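Long-range contacts in conserved hypothetical protein (Streptococcus pneumoniae, PDB 2GK4), which is of unknown function but, as a dimeric member of the DNA/pantothenate metabolism flavoprotein family, probably takes part in pantothenate and coenzyme A metabolism: residues T69-L74 against K140-I145; Y97-M102 against Q134-K139; L162-T167 against N190-I195; H170-A175 against I203-N208. All coordinates share one frame; numbering follows the deposited sequence. Where two conformers were deposited one is given.

Contact 1: residues T69-L74 against K140-I145; sequences TNTKDL and KTPKII
Thr71 and Ile144 bring the first turn of helix 71-81 against the loop that leads from strand 133-140 to helix 145-151, a junction between the Rossmann-like sandwich and the two-stranded arm that projects from it. The turn opens with a capping box. Asn70 OD1 accepts from Asp73 N at 2.9 Å, nearly along the C=O axis, while Asp73 OD2 turns back to Asn70 N and also takes Thr69 N on its anti lone pair. Two backbone donors therefore fix this carboxylate; Asp73 and the exposed Lys72 both point away from residues 140-145. The packed face is made of methyl and methylene groups that also meet Thr71 OG1 and Thr71 O. The Thr71 and Thr141 side chains cross at about a right angle, and in one of the two conformers of Thr71 its OG1 meets Thr141 CG2 at 3.4 Å, a van der Waals touch. The Thr141 hydroxyl instead bonds to the backbone oxygen of Ser95. Beside this pair the packing thins at exposed Pro142. Deeper in, Ile144 lies along the helix, against Leu75 and Met78 as well. With CG1 anti to its own carbonyl carbon (chi1 -64°) and the chain extended beyond it, Ile144 CD1 reaches the helix, lying 3.9 Å from Leu74 CD2 and 3.6 Å from Thr71 O.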
loop_
_atom_site.group_PDB
_atom_site.type_symbol
_atom_site.label_atom_id
_atom_site.label_comp_id
_atom_site.label_asym_id
_atom_site.label_seq_id
_atom_site.Cartn_x
_atom_site.Cartn_y
_atom_site.Cartn_z
ATOM N N THR A 69 5.955 8.787 -4.812
ATOM C CA THR A 69 5.486 7.409 -4.707
ATOM C C THR A 69 6.597 6.518 -4.164
ATOM O O THR A 69 6.456 5.956 -3.071
ATOM C CB THR A 69 4.947 6.881 -6.049
ATOM O OG1 THR A 69 3.828 7.690 -6.444
ATOM C CG2 THR A 69 4.454 5.424 -5.891
ATOM N N ASN A 70 7.715 6.427 -4.881
ATOM C CA ASN A 70 8.764 5.416 -4.571
ATOM C C ASN A 70 10.118 6.033 -4.259
ATOM O O ASN A 70 10.264 7.277 -4.245
ATOM C CB ASN A 70 8.871 4.358 -5.686
ATOM C CG ASN A 70 9.313 4.939 -7.028
ATOM O OD1 ASN A 70 9.813 6.059 -7.116
ATOM N ND2 ASN A 70 9.144 4.154 -8.078
ATOM N N THR A 71 11.122 5.195 -3.999
ATOM C CA THR A 71 12.441 5.733 -3.611
ATOM C C THR A 71 13.096 6.494 -4.747
ATOM O O THR A 71 13.727 7.538 -4.516
ATOM C CB THR A 71 13.405 4.670 -3.065
ATOM O OG1 THR A 71 13.606 3.639 -4.043
ATOM C CG2 THR A 71 12.889 4.099 -1.753
ATOM N N LYS A 72 12.923 6.009 -5.983
ATOM C CA LYS A 72 13.441 6.765 -7.136
ATOM C C LYS A 72 12.911 8.214 -7.120
ATOM O O LYS A 72 13.684 9.141 -7.335
ATOM C CB LYS A 72 13.082 6.085 -8.470
ATOM C CG LYS A 72 13.669 6.761 -9.720
ATOM C CD LYS A 72 13.372 5.935 -10.995
ATOM C CE LYS A 72 14.528 4.965 -11.373
ATOM N NZ LYS A 72 14.846 3.913 -10.353
ATOM N N ASP A 73 11.602 8.373 -6.898
ATOM C CA ASP A 73 10.963 9.706 -6.790
ATOM C C ASP A 73 11.636 10.518 -5.685
ATOM O O ASP A 73 11.896 11.725 -5.865
ATOM C CB ASP A 73 9.451 9.620 -6.478
ATOM C CG ASP A 73 8.621 8.958 -7.567
ATOM O OD1 ASP A 73 9.081 8.808 -8.726
ATOM O OD2 ASP A 73 7.462 8.563 -7.231
ATOM N N LEU A 74 11.913 9.872 -4.545
ATOM C CA LEU A 74 12.521 10.593 -3.414
ATOM C C LEU A 74 13.931 11.072 -3.772
ATOM O O LEU A 74 14.315 12.217 -3.503
ATOM C CB LEU A 74 12.554 9.729 -2.145
ATOM C CG LEU A 74 13.281 10.432 -0.975
ATOM C CD1 LEU A 74 12.513 11.694 -0.538
ATOM C CD2 LEU A 74 13.415 9.488 0.150
ATOM N N LYS A 140 18.611 -3.874 -2.958
ATOM C CA LYS A 140 18.733 -2.597 -2.264
ATOM C C LYS A 140 18.340 -1.380 -3.096
ATOM O O LYS A 140 18.668 -1.264 -4.310
ATOM C CB LYS A 140 20.146 -2.399 -1.728
ATOM C CG LYS A 140 20.434 -3.179 -0.476
ATOM C CD LYS A 140 21.744 -2.707 0.150
ATOM C CE LYS A 140 22.213 -3.687 1.215
ATOM N NZ LYS A 140 23.679 -3.570 1.482
ATOM N N THR A 141 17.657 -0.447 -2.436
ATOM C CA THR A 141 17.367 0.849 -3.045
ATOM C C THR A 141 18.638 1.707 -3.023
ATOM O O THR A 141 19.574 1.398 -2.265
ATOM C CB THR A 141 16.274 1.568 -2.248
ATOM O OG1 THR A 141 16.583 1.444 -0.859
ATOM C CG2 THR A 141 14.913 0.919 -2.544
ATOM N N PRO A 142 18.670 2.784 -3.833
ATOM C CA PRO A 142 19.851 3.691 -3.875
ATOM C C PRO A 142 20.056 4.423 -2.566
ATOM O O PRO A 142 19.071 4.750 -1.864
ATOM C CB PRO A 142 19.466 4.739 -4.917
ATOM C CG PRO A 142 17.913 4.704 -4.967
ATOM C CD PRO A 142 17.613 3.225 -4.765
ATOM N N LYS A 143 21.315 4.677 -2.203
ATOM C CA LYS A 143 21.574 5.567 -1.080
ATOM C C LYS A 143 21.032 6.940 -1.476
ATOM O O LYS A 143 21.050 7.309 -2.658
ATOM C CB LYS A 143 23.068 5.616 -0.689
ATOM C CG LYS A 143 24.045 5.966 -1.801
ATOM C CD LYS A 143 25.466 6.159 -1.241
ATOM C CE LYS A 143 25.779 7.645 -0.991
ATOM N NZ LYS A 143 27.124 7.921 -0.382
ATOM N N ILE A 144 20.480 7.652 -0.499
ATOM C CA ILE A 144 19.908 8.976 -0.723
ATOM C C ILE A 144 20.386 9.937 0.356
ATOM O O ILE A 144 21.042 10.929 0.067
ATOM C CB ILE A 144 18.338 8.957 -0.757
ATOM C CG1 ILE A 144 17.829 8.138 -1.936
ATOM C CG2 ILE A 144 17.770 10.380 -0.878
ATOM C CD1 ILE A 144 16.275 7.891 -1.940
ATOM N N ILE A 145 20.022 9.660 1.605
ATOM C CA ILE A 145 20.351 10.596 2.686
ATOM C C ILE A 145 21.853 10.841 2.809
ATOM O O ILE A 145 22.292 11.974 3.078
ATOM C CB ILE A 145 19.676 10.168 3.978
ATOM C CG1 ILE A 145 18.157 10.105 3.709
ATOM C CG2 ILE A 145 19.958 11.144 5.156
ATOM C CD1 ILE A 145 17.541 11.465 3.201
#

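Contact 2: residues Y97-M102 against Q134-K139; sequences YTPVYM and QVLFLK
Strands 97-102 and 134-139 run antiparallel but strongly twisted, at 130° between their directions, and a classic beta bulge sets Val100 and Tyr101 together opposite Phe137. Phe137 O takes a 2.8 Å bond from Val100 N in its carbonyl plane and a weak one from Tyr101 N, while Phe137 N returns a nearly straight bond (177°) to Tyr101 O. Thr98 and Lys139 form a hydrogen-bonded pair; their side chains lie side by side, and Lys139 CG also packs 3.7 Å from Val100 CG2. On this same face the Phe137 ring presents its edge to Tyr101 O, with CD1 3.6 Å away. On the other face the selenomethionine at Met102, bent at chi2 (95°), crosses Leu136 at about a right angle, its SE 4.1 Å from Leu136 CB. Farther along, Leu138 CB packs 3.8 Å from Tyr97 CB. Phe117 stacks on Phe137, helix 105-110 packs on Val135 and Phe137, and strand 21-25 adjoins Pro99 and Leu138. Strand 133-140 also pairs antiparallel with a strand of the second subunit, so the two-stranded arm builds a sheet that continues across the dimer.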
loop_
_atom_site.group_PDB
_atom_site.type_symbol
_atom_site.label_atom_id
_atom_site.label_comp_id
_atom_site.label_asym_id
_atom_site.label_seq_id
_atom_site.Cartn_x
_atom_site.Cartn_y
_atom_site.Cartn_z
ATOM N N TYR A 97 14.485 -1.844 0.168
ATOM C CA TYR A 97 14.475 -2.773 -0.964
ATOM C C TYR A 97 13.383 -2.456 -1.957
ATOM O O TYR A 97 12.283 -2.007 -1.587
ATOM C CB TYR A 97 14.292 -4.223 -0.452
ATOM C CG TYR A 97 15.471 -4.660 0.399
ATOM C CD1 TYR A 97 15.458 -4.476 1.782
ATOM C CD2 TYR A 97 16.608 -5.204 -0.185
ATOM C CE1 TYR A 97 16.569 -4.831 2.576
ATOM C CE2 TYR A 97 17.721 -5.559 0.590
ATOM C CZ TYR A 97 17.695 -5.369 1.967
ATOM O OH TYR A 97 18.795 -5.750 2.741
ATOM N N THR A 98 13.656 -2.797 -3.213
ATOM C CA THR A 98 12.696 -2.627 -4.278
ATOM C C THR A 98 12.580 -3.896 -5.144
ATOM O O THR A 98 13.586 -4.570 -5.399
ATOM C CB THR A 98 13.068 -1.376 -5.101
ATOM O OG1 THR A 98 11.977 -1.031 -5.957
ATOM C CG2 THR A 98 14.408 -1.560 -5.880
ATOM N N PRO A 99 11.348 -4.239 -5.580
ATOM C CA PRO A 99 11.103 -5.437 -6.368
ATOM C C PRO A 99 11.953 -5.509 -7.630
ATOM O O PRO A 99 12.169 -4.486 -8.306
ATOM C CB PRO A 99 9.625 -5.290 -6.765
ATOM C CG PRO A 99 9.026 -4.555 -5.634
ATOM C CD PRO A 99 10.081 -3.517 -5.297
ATOM N N VAL A 100 12.444 -6.715 -7.943
ATOM C CA VAL A 100 13.145 -6.939 -9.191
ATOM C C VAL A 100 12.395 -7.970 -10.044
ATOM O O VAL A 100 12.082 -7.722 -11.221
ATOM C CB VAL A 100 14.613 -7.396 -8.955
ATOM C CG1 VAL A 100 15.288 -7.791 -10.292
ATOM C CG2 VAL A 100 15.405 -6.289 -8.274
ATOM N N TYR A 101 12.056 -9.096 -9.432
ATOM C CA TYR A 101 11.524 -10.232 -10.177
ATOM C C TYR A 101 10.595 -11.043 -9.302
ATOM O O TYR A 101 10.933 -11.375 -8.169
ATOM C CB TYR A 101 12.680 -11.104 -10.650
ATOM C CG TYR A 101 12.299 -12.240 -11.568
ATOM C CD1 TYR A 101 12.421 -13.558 -11.147
ATOM C CD2 TYR A 101 11.854 -12.000 -12.869
ATOM C CE1 TYR A 101 12.099 -14.628 -12.007
ATOM C CE2 TYR A 101 11.538 -13.065 -13.737
ATOM C CZ TYR A 101 11.655 -14.373 -13.288
ATOM O OH TYR A 101 11.361 -15.447 -14.128
HETATM N N MSE A 102 9.422 -11.357 -9.842
HETATM C CA MSE A 102 8.389 -12.085 -9.119
HETATM C C MSE A 102 8.072 -13.348 -9.904
HETATM O O MSE A 102 7.801 -13.284 -11.103
HETATM C CB MSE A 102 7.134 -11.212 -9.022
HETATM C CG MSE A 102 5.844 -11.932 -8.650
HETATM SE SE MSE A 102 5.515 -11.836 -6.762
HETATM C CE MSE A 102 6.350 -13.159 -6.272
ATOM N N GLN A 134 4.344 -17.978 -4.269
ATOM C CA GLN A 134 5.072 -17.097 -5.175
ATOM C C GLN A 134 6.240 -16.429 -4.431
ATOM O O GLN A 134 6.219 -16.309 -3.206
ATOM C CB GLN A 134 4.121 -16.132 -5.901
ATOM C CG GLN A 134 3.177 -16.866 -6.904
ATOM C CD GLN A 134 2.189 -15.947 -7.647
ATOM O OE1 GLN A 134 1.914 -14.828 -7.219
ATOM N NE2 GLN A 134 1.647 -16.438 -8.763
ATOM N N VAL A 135 7.281 -16.064 -5.175
ATOM C CA VAL A 135 8.541 -15.644 -4.584
ATOM C C VAL A 135 8.972 -14.352 -5.248
ATOM O O VAL A 135 9.084 -14.298 -6.473
ATOM C CB VAL A 135 9.651 -16.697 -4.827
ATOM C CG1 VAL A 135 10.948 -16.277 -4.154
ATOM C CG2 VAL A 135 9.223 -18.052 -4.328
ATOM N N LEU A 136 9.204 -13.330 -4.442
ATOM C CA LEU A 136 9.638 -12.019 -4.944
ATOM C C LEU A 136 11.082 -11.745 -4.519
ATOM O O LEU A 136 11.398 -11.841 -3.328
ATOM C CB LEU A 136 8.692 -10.908 -4.417
ATOM C CG LEU A 136 9.121 -9.461 -4.732
ATOM C CD1 LEU A 136 9.011 -9.187 -6.217
ATOM C CD2 LEU A 136 8.296 -8.450 -3.895
ATOM N N PHE A 137 11.937 -11.404 -5.496
ATOM C CA PHE A 137 13.328 -11.013 -5.243
ATOM C C PHE A 137 13.385 -9.499 -5.253
ATOM O O PHE A 137 12.832 -8.868 -6.158
ATOM C CB PHE A 137 14.254 -11.594 -6.322
ATOM C CG PHE A 137 14.297 -13.111 -6.310
ATOM C CD1 PHE A 137 13.333 -13.851 -7.002
ATOM C CD2 PHE A 137 15.255 -13.786 -5.543
ATOM C CE1 PHE A 137 13.333 -15.262 -6.966
ATOM C CE2 PHE A 137 15.279 -15.203 -5.495
ATOM C CZ PHE A 137 14.318 -15.935 -6.199
ATOM N N LEU A 138 14.074 -8.933 -4.265
ATOM C CA LEU A 138 14.180 -7.480 -4.139
ATOM C C LEU A 138 15.644 -7.124 -3.987
ATOM O O LEU A 138 16.406 -7.879 -3.338
ATOM C CB LEU A 138 13.404 -6.985 -2.925
ATOM C CG LEU A 138 11.908 -7.321 -2.830
ATOM C CD1 LEU A 138 11.688 -8.655 -2.108
ATOM C CD2 LEU A 138 11.196 -6.186 -2.125
ATOM N N LYS A 139 16.046 -6.005 -4.585
ATOM C CA LYS A 139 17.441 -5.498 -4.390
ATOM C C LYS A 139 17.447 -4.236 -3.508
ATOM O O LYS A 139 16.414 -3.587 -3.355
ATOM C CB LYS A 139 18.069 -5.166 -5.741
ATOM C CG LYS A 139 17.489 -3.914 -6.422
ATOM C CD LYS A 139 18.109 -3.641 -7.803
ATOM C CE LYS A 139 17.721 -2.262 -8.306
ATOM N NZ LYS A 139 18.254 -2.069 -9.724
#

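Contact 3: residues L162-T167 against N190-I195; sequences LLVDVT and NDLTQI
Asp191 reaches across from the end of strand 186-191 to the turn that follows strand 156-163, and its carboxylate binds two successive backbone amides there. From CB, the torsion that places CG anti to the backbone N (chi1 -175°) carries the carboxylate to Asp165 N and Val166 N, with CG itself 3.5 Å from Asp165 N. OD1 accepts from Asp165 N at 2.9 Å, on the syn side and 31° out of the carboxylate plane. From the opposite face of that plane Thr193 N reaches the same oxygen, also at 2.9 Å, closing an Asx turn. OD2 takes Val166 N at 3.0 Å, from the same face as Asp165 N and 36° out of the plane, and Val166 CG2 packs beside it. Three amides thus hold the group against rotation. The strands concerned are the neighbouring parallel strands of a right-handed beta-alpha-beta unit, joined through helix 168-182, whose N-cap is Thr167. Leu163 N binds Asn190 O, and Leu163 O receives Leu192 N at 2.9 Å. Over one sheet face Leu162 crosses Asn190, its CD1 3.6 Å from Asn190 OD1; that amide donates to Lys161 O and accepts from a glycerol probably left by the crystallisation liquor. Toward the second subunit, Val164 and Leu192 lie alongside, CG2 of the valine 4.0 Å from CB of the leucine, and both pack on Ser19 of that chain.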
loop_
_atom_site.group_PDB
_atom_site.type_symbol
_atom_site.label_atom_id
_atom_site.label_comp_id
_atom_site.label_asym_id
_atom_site.label_seq_id
_atom_site.Cartn_x
_atom_site.Cartn_y
_atom_site.Cartn_z
ATOM N N LEU A 162 14.523 4.487 13.872
ATOM C CA LEU A 162 13.434 3.794 14.569
ATOM C C LEU A 162 13.800 2.319 14.662
ATOM O O LEU A 162 13.935 1.623 13.630
ATOM C CB LEU A 162 12.095 3.985 13.817
ATOM C CG LEU A 162 10.869 3.215 14.312
ATOM C CD1 LEU A 162 10.462 3.725 15.701
ATOM C CD2 LEU A 162 9.693 3.315 13.324
ATOM N N LEU A 163 13.976 1.848 15.890
ATOM C CA LEU A 163 14.263 0.441 16.132
ATOM C C LEU A 163 13.109 -0.157 16.914
ATOM O O LEU A 163 12.180 0.555 17.282
ATOM C CB LEU A 163 15.572 0.282 16.894
ATOM C CG LEU A 163 16.799 0.886 16.202
ATOM C CD1 LEU A 163 18.005 0.648 17.093
ATOM C CD2 LEU A 163 17.055 0.307 14.801
ATOM N N VAL A 164 13.186 -1.453 17.191
ATOM C CA VAL A 164 12.090 -2.144 17.878
ATOM C C VAL A 164 12.651 -3.001 19.026
ATOM O O VAL A 164 13.430 -3.927 18.786
ATOM C CB VAL A 164 11.264 -3.039 16.902
ATOM C CG1 VAL A 164 10.005 -3.536 17.622
ATOM C CG2 VAL A 164 10.839 -2.260 15.622
ATOM N N ASP A 165 12.266 -2.658 20.253
ATOM C CA ASP A 165 12.562 -3.417 21.476
ATOM C C ASP A 165 14.063 -3.502 21.755
ATOM O O ASP A 165 14.637 -4.591 21.807
ATOM C CB ASP A 165 11.930 -4.820 21.447
ATOM C CG ASP A 165 11.593 -5.345 22.845
ATOM O OD1 ASP A 165 11.902 -4.661 23.847
ATOM O OD2 ASP A 165 11.011 -6.447 22.935
ATOM N N VAL A 166 14.687 -2.339 21.921
ATOM C CA VAL A 166 16.123 -2.253 22.157
ATOM C C VAL A 166 16.397 -1.419 23.425
ATOM O O VAL A 166 15.526 -0.664 23.889
ATOM C CB VAL A 166 16.829 -1.613 20.932
ATOM C CG1 VAL A 166 16.675 -2.522 19.672
ATOM C CG2 VAL A 166 16.258 -0.208 20.638
ATOM N N THR A 167 17.618 -1.494 23.961
ATOM C CA THR A 167 17.964 -0.609 25.079
ATOM C C THR A 167 18.176 0.794 24.525
ATOM O O THR A 167 18.489 0.972 23.330
ATOM C CB THR A 167 19.255 -1.019 25.792
ATOM O OG1 THR A 167 20.361 -0.879 24.889
ATOM C CG2 THR A 167 19.148 -2.445 26.295
ATOM N N ASN A 190 14.244 6.563 18.230
ATOM C CA ASN A 190 13.079 6.118 18.981
ATOM C C ASN A 190 12.829 4.632 18.815
ATOM O O ASN A 190 13.318 4.017 17.859
ATOM C CB ASN A 190 11.851 6.986 18.676
ATOM C CG ASN A 190 11.417 6.984 17.174
ATOM O OD1 ASN A 190 10.234 7.156 16.904
ATOM N ND2 ASN A 190 12.346 6.867 16.235
ATOM N N ASP A 191 12.077 4.077 19.767
ATOM C CA ASP A 191 11.816 2.649 19.859
ATOM C C ASP A 191 10.309 2.531 19.666
ATOM O O ASP A 191 9.509 3.223 20.320
ATOM C CB ASP A 191 12.251 2.138 21.247
ATOM C CG ASP A 191 12.134 0.630 21.410
ATOM O OD1 ASP A 191 11.246 -0.009 20.776
ATOM O OD2 ASP A 191 12.929 0.086 22.218
ATOM N N LEU A 192 9.930 1.693 18.704
ATOM C CA LEU A 192 8.540 1.458 18.400
ATOM C C LEU A 192 7.720 1.107 19.649
ATOM O O LEU A 192 6.536 1.468 19.749
ATOM C CB LEU A 192 8.409 0.317 17.387
ATOM C CG LEU A 192 6.986 0.109 16.833
ATOM C CD1 LEU A 192 6.519 1.326 16.025
ATOM C CD2 LEU A 192 7.018 -1.128 15.960
ATOM N N THR A 193 8.350 0.411 20.585
ATOM C CA THR A 193 7.647 -0.103 21.762
ATOM C C THR A 193 7.459 0.991 22.812
ATOM O O THR A 193 6.802 0.768 23.818
ATOM C CB THR A 193 8.380 -1.321 22.410
ATOM O OG1 THR A 193 9.593 -0.877 23.032
ATOM C CG2 THR A 193 8.688 -2.402 21.384
ATOM N N GLN A 194 7.999 2.185 22.568
ATOM C CA GLN A 194 7.854 3.287 23.521
ATOM C C GLN A 194 7.032 4.429 22.925
ATOM O O GLN A 194 7.075 5.577 23.384
ATOM C CB GLN A 194 9.240 3.736 24.039
ATOM C CG GLN A 194 10.011 2.580 24.720
ATOM C CD GLN A 194 9.389 2.077 26.043
ATOM O OE1 GLN A 194 9.519 0.890 26.400
ATOM N NE2 GLN A 194 8.724 2.965 26.763
ATOM N N ILE A 195 6.211 4.079 21.932
ATOM C CA ILE A 195 5.286 5.020 21.313
ATOM C C ILE A 195 3.851 4.555 21.652
ATOM O O ILE A 195 3.528 3.354 21.571
ATOM C CB ILE A 195 5.462 5.044 19.763
ATOM C CG1 ILE A 195 6.896 5.454 19.374
ATOM C CG2 ILE A 195 4.392 5.954 19.113
ATOM C CD1 ILE A 195 7.210 5.341 17.847
#

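Contact 4: residues H170-A175 against I203-N208; sequences HLVDIA and IFVEKN
Ala175 CB is the low point on helix 168-182 into which Val205 of strand 202-205 settles. The small methyl leaves room for the branched side chain. Val205 CG2 approaches it to 3.7 Å, and CB and CG1 of Val205 lie 3.8 and 3.9 Å from Ala175 CB, so the whole fork straddles the alanine. With CG1 anti to the backbone N (chi1 -177°) and CG2 beside that nitrogen, both branches turn to the helix. One turn back, Val172 forms a shoulder on the helix: its CG2 lies 4.3 Å from Val205 CG2 and 4.2 Å from Ile203 CG2, and so rests between the two strand residues. Farther toward the start of the helix, Leu171 and Ile203 meet at an angle, CD2 of the leucine 4.0 Å from CD1 of the isoleucine. Ile203 and Val205, two residues apart, point to the same side of the strand, whereas Phe204 between them faces helix 216-228 on the reverse of the sheet. This is the helix-on-sheet layering of an alpha-beta-alpha sandwich; segments 170-175 and 203-205 run 34° apart, their axes approaching to 9.3 Å. Leu210 of the adjoining edge strand packs against Val172 and Val205. No hydrogen bond crosses between the two segments, and all five touching residues are buried and aliphatic, consistent with association through van der Waals packing and burial of apolar surface.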
loop_
_atom_site.group_PDB
_atom_site.type_symbol
_atom_site.label_atom_id
_atom_site.label_comp_id
_atom_site.label_asym_id
_atom_site.label_seq_id
_atom_site.Cartn_x
_atom_site.Cartn_y
_atom_site.Cartn_z
ATOM N N HIS A 170 21.663 1.163 23.118
ATOM C CA HIS A 170 21.834 0.568 21.778
ATOM C C HIS A 170 21.290 1.540 20.743
ATOM O O HIS A 170 21.908 1.761 19.691
ATOM C CB HIS A 170 21.134 -0.792 21.673
ATOM C CG HIS A 170 21.193 -1.406 20.301
ATOM N ND1 HIS A 170 22.368 -1.845 19.733
ATOM C CD2 HIS A 170 20.219 -1.659 19.391
ATOM C CE1 HIS A 170 22.116 -2.348 18.537
ATOM N NE2 HIS A 170 20.824 -2.235 18.300
ATOM N N LEU A 171 20.163 2.160 21.090
ATOM C CA LEU A 171 19.504 3.134 20.239
ATOM C C LEU A 171 20.485 4.278 19.959
ATOM O O LEU A 171 20.640 4.704 18.818
ATOM C CB LEU A 171 18.239 3.632 20.946
ATOM C CG LEU A 171 17.118 4.375 20.250
ATOM C CD1 LEU A 171 16.731 3.691 18.920
ATOM C CD2 LEU A 171 15.880 4.501 21.190
ATOM N N VAL A 172 21.137 4.773 21.010
ATOM C CA VAL A 172 22.158 5.817 20.871
ATOM C C VAL A 172 23.350 5.379 20.003
ATOM O O VAL A 172 23.779 6.121 19.113
ATOM C CB VAL A 172 22.659 6.299 22.262
ATOM C CG1 VAL A 172 23.898 7.215 22.116
ATOM C CG2 VAL A 172 21.503 7.050 22.949
ATOM N N ASP A 173 23.856 4.172 20.254
ATOM C CA ASP A 173 24.949 3.565 19.479
ATOM C C ASP A 173 24.610 3.573 17.987
ATOM O O ASP A 173 25.378 4.106 17.165
ATOM C CB ASP A 173 25.211 2.142 20.027
ATOM C CG ASP A 173 26.120 1.252 19.131
ATOM O OD1 ASP A 173 26.526 1.618 18.018
ATOM O OD2 ASP A 173 26.399 0.104 19.560
ATOM N N ILE A 174 23.455 3.014 17.649
ATOM C CA ILE A 174 22.992 2.977 16.250
ATOM C C ILE A 174 22.760 4.380 15.643
ATOM O O ILE A 174 23.146 4.644 14.484
ATOM C CB ILE A 174 21.723 2.112 16.119
ATOM C CG1 ILE A 174 21.993 0.678 16.618
ATOM C CG2 ILE A 174 21.145 2.138 14.654
ATOM C CD1 ILE A 174 23.083 -0.105 15.839
ATOM N N ALA A 175 22.120 5.265 16.404
ATOM C CA ALA A 175 21.927 6.649 15.959
ATOM C C ALA A 175 23.248 7.355 15.677
ATOM O O ALA A 175 23.371 8.060 14.665
ATOM C CB ALA A 175 21.089 7.442 16.972
ATOM N N ILE A 203 15.056 10.270 21.714
ATOM C CA ILE A 203 16.354 10.765 22.154
ATOM C C ILE A 203 16.943 11.536 21.004
ATOM O O ILE A 203 17.149 10.985 19.915
ATOM C CB ILE A 203 17.280 9.611 22.564
ATOM C CG1 ILE A 203 16.539 8.625 23.509
ATOM C CG2 ILE A 203 18.624 10.138 23.127
ATOM C CD1 ILE A 203 17.238 7.304 23.691
ATOM N N PHE A 204 17.245 12.810 21.257
ATOM C CA PHE A 204 17.903 13.673 20.276
ATOM C C PHE A 204 19.395 13.385 20.402
ATOM O O PHE A 204 20.026 13.761 21.402
ATOM C CB PHE A 204 17.577 15.153 20.578
ATOM C CG PHE A 204 16.240 15.602 20.057
ATOM C CD1 PHE A 204 15.069 14.869 20.318
ATOM C CD2 PHE A 204 16.143 16.796 19.334
ATOM C CE1 PHE A 204 13.825 15.308 19.835
ATOM C CE2 PHE A 204 14.913 17.258 18.862
ATOM C CZ PHE A 204 13.752 16.527 19.117
ATOM N N VAL A 205 19.907 12.625 19.440
ATOM C CA VAL A 205 21.272 12.183 19.425
ATOM C C VAL A 205 22.153 13.113 18.573
ATOM O O VAL A 205 22.000 13.265 17.316
ATOM C CB VAL A 205 21.388 10.691 18.944
ATOM C CG1 VAL A 205 22.833 10.208 19.013
ATOM C CG2 VAL A 205 20.525 9.777 19.817
ATOM N N GLU A 206 23.111 13.715 19.260
ATOM C CA GLU A 206 24.177 14.423 18.592
ATOM C C GLU A 206 25.517 13.739 18.855
ATOM O O GLU A 206 25.612 12.774 19.598
ATOM C CB GLU A 206 24.189 15.881 19.051
ATOM C CG GLU A 206 22.923 16.636 18.680
ATOM C CD GLU A 206 22.811 17.969 19.391
ATOM O OE1 GLU A 206 22.989 18.026 20.617
ATOM O OE2 GLU A 206 22.519 18.982 18.742
ATOM N N LYS A 207 26.564 14.259 18.230
ATOM C CA LYS A 207 27.876 13.652 18.290
ATOM C C LYS A 207 28.331 13.427 19.731
ATOM O O LYS A 207 28.740 12.330 20.092
ATOM C CB LYS A 207 28.853 14.563 17.564
ATOM C CG LYS A 207 30.229 13.976 17.382
ATOM C CD LYS A 207 30.811 14.460 16.058
ATOM C CE LYS A 207 31.343 15.885 16.142
ATOM N NZ LYS A 207 32.609 16.017 15.332
ATOM N N ASN A 208 28.199 14.456 20.557
ATOM C CA ASN A 208 28.700 14.429 21.931
ATOM C C ASN A 208 27.669 14.782 23.006
ATOM O O ASN A 208 28.045 15.017 24.172
ATOM C CB ASN A 208 29.858 15.427 22.088
ATOM C CG ASN A 208 31.106 15.031 21.301
ATOM O OD1 ASN A 208 31.444 13.856 21.175
ATOM N ND2 ASN A 208 31.779 16.026 20.753
#

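From the N terminus, contact 1 is the first to open, at 69-74, and it closes at 140-145. Contact 2 is nested inside that loop, joining 97-102 to 134-139; the two touch where Thr141 packs on Tyr97 and Thr98, linking the dimer arm to the sandwich. Contacts 3 and 4 follow in series and cross each other, in the order 162-167, 170-175, 190-195, 203-208. Both involve helix 168-182 or the strands around it; they touch at Leu163 and Leu171 and both reach the same sheet, in which strands 186-191 and 202-205 are neighbours. Contacts 2 and 3, their centres about 28 Å apart, both reach the second subunit.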